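PDB 2W9M: polymerase X from Deinococcus radiodurans, which probably extends DNA chains from deoxyribonucleoside triphosphates as a family X polymerase and carries a zinc-binding PHP domain. Local coordinates for residues Pro316-Leu327 / Val530-Pro540. Numbering follows the deposited sequence.
Sequences PDPAELVTVGDL and VMQARKAGLTP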
loop_
_atom_site.group_PDB
_atom_site.type_symbol
_atom_site.label_atom_id
_atom_site.label_comp_id
_atom_site.label_asym_id
_atom_site.label_seq_id
_atom_site.Cartn_x
_atom_site.Cartn_y
_atom_site.Cartn_z
ATOM N N PRO A 316 4.730 10.395 -21.665
ATOM C CA PRO A 316 6.125 10.841 -21.549
ATOM C C PRO A 316 7.134 9.709 -21.698
ATOM O O PRO A 316 6.819 8.544 -21.448
ATOM C CB PRO A 316 6.194 11.409 -20.127
ATOM C CG PRO A 316 4.796 11.758 -19.788
ATOM C CD PRO A 316 3.949 10.729 -20.462
ATOM N N ASP A 317 8.344 10.068 -22.115
ATOM C CA ASP A 317 9.465 9.141 -22.143
ATOM C C ASP A 317 9.754 8.732 -20.705
ATOM O O ASP A 317 9.643 9.547 -19.792
ATOM C CB ASP A 317 10.686 9.826 -22.775
ATOM C CG ASP A 317 11.904 8.920 -22.853
ATOM O OD1 ASP A 317 12.475 8.586 -21.792
ATOM O OD2 ASP A 317 12.309 8.566 -23.981
ATOM N N PRO A 318 10.108 7.459 -20.495
ATOM C CA PRO A 318 10.385 6.956 -19.147
ATOM C C PRO A 318 11.317 7.869 -18.350
ATOM O O PRO A 318 11.125 8.033 -17.143
ATOM C CB PRO A 318 11.060 5.612 -19.420
ATOM C CG PRO A 318 10.455 5.161 -20.701
ATOM C CD PRO A 318 10.233 6.405 -21.515
ATOM N N ALA A 319 12.300 8.461 -19.018
ATOM C CA ALA A 319 13.281 9.315 -18.352
ATOM C C ALA A 319 12.685 10.624 -17.831
ATOM O O ALA A 319 13.344 11.357 -17.093
ATOM C CB ALA A 319 14.454 9.594 -19.277
ATOM N N GLU A 320 11.444 10.911 -18.212
ATOM C CA GLU A 320 10.752 12.113 -17.749
ATOM C C GLU A 320 9.808 11.823 -16.585
ATOM O O GLU A 320 9.355 12.741 -15.907
ATOM C CB GLU A 320 9.949 12.746 -18.888
ATOM C CG GLU A 320 10.767 13.172 -20.091
ATOM C CD GLU A 320 9.893 13.642 -21.244
ATOM O OE1 GLU A 320 9.032 12.860 -21.710
ATOM O OE2 GLU A 320 10.070 14.797 -21.685
ATOM N N LEU A 321 9.509 10.546 -16.362
ATOM C CA LEU A 321 8.526 10.152 -15.354
ATOM C C LEU A 321 9.063 10.261 -13.923
ATOM O O LEU A 321 10.273 10.240 -13.692
ATOM C CB LEU A 321 8.019 8.733 -15.626
ATOM C CG LEU A 321 7.297 8.498 -16.960
ATOM C CD1 LEU A 321 6.980 7.025 -17.145
ATOM C CD2 LEU A 321 6.031 9.324 -17.055
ATOM N N VAL A 322 8.149 10.382 -12.966
ATOM C CA VAL A 322 8.528 10.528 -11.566
ATOM C C VAL A 322 9.316 9.315 -11.065
ATOM O O VAL A 322 9.107 8.190 -11.527
ATOM C CB VAL A 322 7.287 10.770 -10.676
ATOM C CG1 VAL A 322 6.334 9.587 -10.754
ATOM C CG2 VAL A 322 7.695 11.041 -9.242
ATOM N N THR A 323 10.233 9.554 -10.134
ATOM C CA THR A 323 10.979 8.479 -9.487
ATOM C C THR A 323 10.967 8.692 -7.981
ATOM O O THR A 323 10.608 9.771 -7.508
ATOM C CB THR A 323 12.438 8.432 -9.961
ATOM O OG1 THR A 323 13.125 9.605 -9.506
ATOM C CG2 THR A 323 12.506 8.362 -11.478
ATOM N N VAL A 324 11.362 7.668 -7.230
ATOM C CA VAL A 324 11.409 7.764 -5.774
ATOM C C VAL A 324 12.290 8.935 -5.335
ATOM O O VAL A 324 12.041 9.563 -4.302
ATOM C CB VAL A 324 11.906 6.446 -5.129
ATOM C CG1 VAL A 324 12.117 6.623 -3.637
ATOM C CG2 VAL A 324 10.914 5.328 -5.386
ATOM N N GLY A 325 13.308 9.237 -6.135
ATOM C CA GLY A 325 14.217 10.330 -5.836
ATOM C C GLY A 325 13.612 11.712 -6.028
ATOM O O GLY A 325 14.140 12.695 -5.512
ATOM N N ASP A 326 12.510 11.789 -6.770
ATOM C CA ASP A 326 11.824 13.056 -7.017
ATOM C C ASP A 326 10.887 13.421 -5.872
ATOM O O ASP A 326 10.267 14.483 -5.878
ATOM C CB ASP A 326 11.018 12.987 -8.312
ATOM C CG ASP A 326 11.896 12.930 -9.540
ATOM O OD1 ASP A 326 12.864 13.715 -9.615
ATOM O OD2 ASP A 326 11.614 12.100 -10.432
ATOM N N LEU A 327 10.774 12.530 -4.897
ATOM C CA LEU A 327 9.870 12.749 -3.780
ATOM C C LEU A 327 10.590 13.448 -2.632
ATOM O O LEU A 327 11.071 12.804 -1.703
ATOM C CB LEU A 327 9.276 11.419 -3.313
ATOM C CG LEU A 327 8.020 10.888 -4.018
ATOM C CD1 LEU A 327 7.974 11.258 -5.494
ATOM C CD2 LEU A 327 7.926 9.383 -3.829
ATOM N N VAL A 530 5.270 4.858 -6.790
ATOM C CA VAL A 530 5.930 5.373 -7.984
ATOM C C VAL A 530 5.704 4.469 -9.201
ATOM O O VAL A 530 5.520 4.964 -10.313
ATOM C CB VAL A 530 7.440 5.583 -7.751
ATOM C CG1 VAL A 530 8.162 5.780 -9.070
ATOM C CG2 VAL A 530 7.673 6.769 -6.825
ATOM N N MET A 531 5.711 3.155 -8.993
ATOM C CA MET A 531 5.462 2.208 -10.081
ATOM C C MET A 531 4.066 2.400 -10.664
ATOM O O MET A 531 3.867 2.267 -11.871
ATOM C CB MET A 531 5.630 0.761 -9.604
ATOM C CG MET A 531 7.013 0.431 -9.074
ATOM S SD MET A 531 7.210 -1.318 -8.660
ATOM C CE MET A 531 7.258 -2.057 -10.295
ATOM N N GLN A 532 3.104 2.707 -9.798
ATOM C CA GLN A 532 1.739 2.995 -10.226
ATOM C C GLN A 532 1.666 4.340 -10.954
ATOM O O GLN A 532 1.013 4.460 -11.993
ATOM C CB GLN A 532 0.783 3.001 -9.027
ATOM C CG GLN A 532 0.914 1.793 -8.110
ATOM C CD GLN A 532 0.866 0.470 -8.859
ATOM O OE1 GLN A 532 -0.134 0.130 -9.494
ATOM N NE2 GLN A 532 1.950 -0.289 -8.775
ATOM N N ALA A 533 2.336 5.349 -10.406
ATOM C CA ALA A 533 2.344 6.680 -11.008
ATOM C C ALA A 533 2.959 6.673 -12.410
ATOM O O ALA A 533 2.500 7.386 -13.301
ATOM C CB ALA A 533 3.075 7.668 -10.110
ATOM N N ARG A 534 3.994 5.865 -12.604
ATOM C CA ARG A 534 4.684 5.821 -13.889
ATOM C C ARG A 534 3.834 5.183 -14.993
ATOM O O ARG A 534 3.913 5.578 -16.153
ATOM C CB ARG A 534 6.032 5.117 -13.754
ATOM C CG ARG A 534 7.005 5.870 -12.865
ATOM C CD ARG A 534 8.209 5.025 -12.525
ATOM N NE ARG A 534 8.994 4.701 -13.710
ATOM C CZ ARG A 534 9.966 5.470 -14.193
ATOM N NH1 ARG A 534 10.266 6.614 -13.589
ATOM N NH2 ARG A 534 10.639 5.100 -15.277
ATOM N N LYS A 535 3.014 4.208 -14.627
ATOM C CA LYS A 535 2.090 3.615 -15.585
ATOM C C LYS A 535 1.021 4.625 -15.990
ATOM O O LYS A 535 0.479 4.556 -17.089
ATOM C CB LYS A 535 1.457 2.350 -15.006
ATOM C CG LYS A 535 2.469 1.246 -14.749
ATOM C CD LYS A 535 2.011 0.302 -13.656
ATOM C CE LYS A 535 0.824 -0.534 -14.100
ATOM N NZ LYS A 535 0.239 -1.279 -12.949
ATOM N N ALA A 536 0.722 5.566 -15.102
ATOM C CA ALA A 536 -0.253 6.598 -15.409
ATOM C C ALA A 536 0.393 7.713 -16.230
ATOM O O ALA A 536 -0.291 8.578 -16.771
ATOM C CB ALA A 536 -0.870 7.149 -14.134
ATOM N N GLY A 537 1.718 7.685 -16.323
ATOM C CA GLY A 537 2.443 8.665 -17.115
ATOM C C GLY A 537 2.720 9.967 -16.381
ATOM O O GLY A 537 2.831 11.027 -16.999
ATOM N N LEU A 538 2.852 9.893 -15.062
ATOM C CA LEU A 538 3.049 11.096 -14.264
ATOM C C LEU A 538 4.515 11.512 -14.208
ATOM O O LEU A 538 5.409 10.671 -14.092
ATOM C CB LEU A 538 2.501 10.907 -12.846
ATOM C CG LEU A 538 1.008 10.594 -12.738
ATOM C CD1 LEU A 538 0.564 10.667 -11.288
ATOM C CD2 LEU A 538 0.192 11.543 -13.606
ATOM N N THR A 539 4.745 12.818 -14.297
ATOM C CA THR A 539 6.076 13.397 -14.147
ATOM C C THR A 539 6.179 14.082 -12.783
ATOM O O THR A 539 5.173 14.245 -12.089
ATOM C CB THR A 539 6.349 14.442 -15.244
ATOM O OG1 THR A 539 5.401 15.512 -15.134
ATOM C CG2 THR A 539 6.239 13.814 -16.629
ATOM N N PRO A 540 7.394 14.487 -12.387
ATOM C CA PRO A 540 7.515 15.205 -11.115
ATOM C C PRO A 540 6.589 16.415 -11.054
ATOM O O PRO A 540 6.202 16.828 -9.961
ATOM C CB PRO A 540 8.974 15.659 -11.110
ATOM C CG PRO A 540 9.678 14.659 -11.950
ATOM C CD PRO A 540 8.704 14.237 -13.011
#
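Both backbone polar groups of Val-322 are used across this contact. Its carbonyl O takes the NH1 of Arg-534 at 2.8 Å, lying nearly in the plane of the guanidinium, although NH1 itself sits above the carbonyl plane, 45° out of it. Val-322 N donates to Leu-538 O at 3.0 Å in a fairly straight bond, 165° at the hydrogen. A bend at chi3 turns the guanidinium of Arg-534 back to the Val-322 carbonyl, and CG and CD of the arginine also lie close to Val-322 O. Leu-321 CB lies over one guanidinium face, offset toward the rim, while NH2 forms a salt bridge with Glu-302. With an alanine here, Val-322 O is likely to lose its side-chain donor and Glu-302 its charged mate.

Leu-538 O belongs to the turn that ends helix 526-535, where Gly-537 takes positive phi in a Schellman motif. Segment 316-327 runs along this helix end just before strand 329-333, the first strand of the parallel sheet of the PHP domain, whereas the helix follows the last, 511-514. Ile-513 of that last strand backs both Val-322 and Ala-533.

Leu-321 drops its CD2 branch onto the turn, 3.4 Å from Gly-537 C, and its CD1 beside Arg-534 O. Next to it, the ring of Pro-316 rests CG at 3.5 Å from Gly-537 O. Val-322 places CG1 between its own backbone N and carbonyl carbon (chi1 61°), directed at the helix, where it touches Ala-533 CB at 3.8 Å. Farther along, Val-530 brings CG1 close to Val-322 O and packs CG2 against Val-324 CG2 and Leu-327 CD2. Beyond the turn, Pro-540 sets CG against the carboxylate of Asp-326, whose OD2 accepts a bond from Thr-323 N at 2.9 Å.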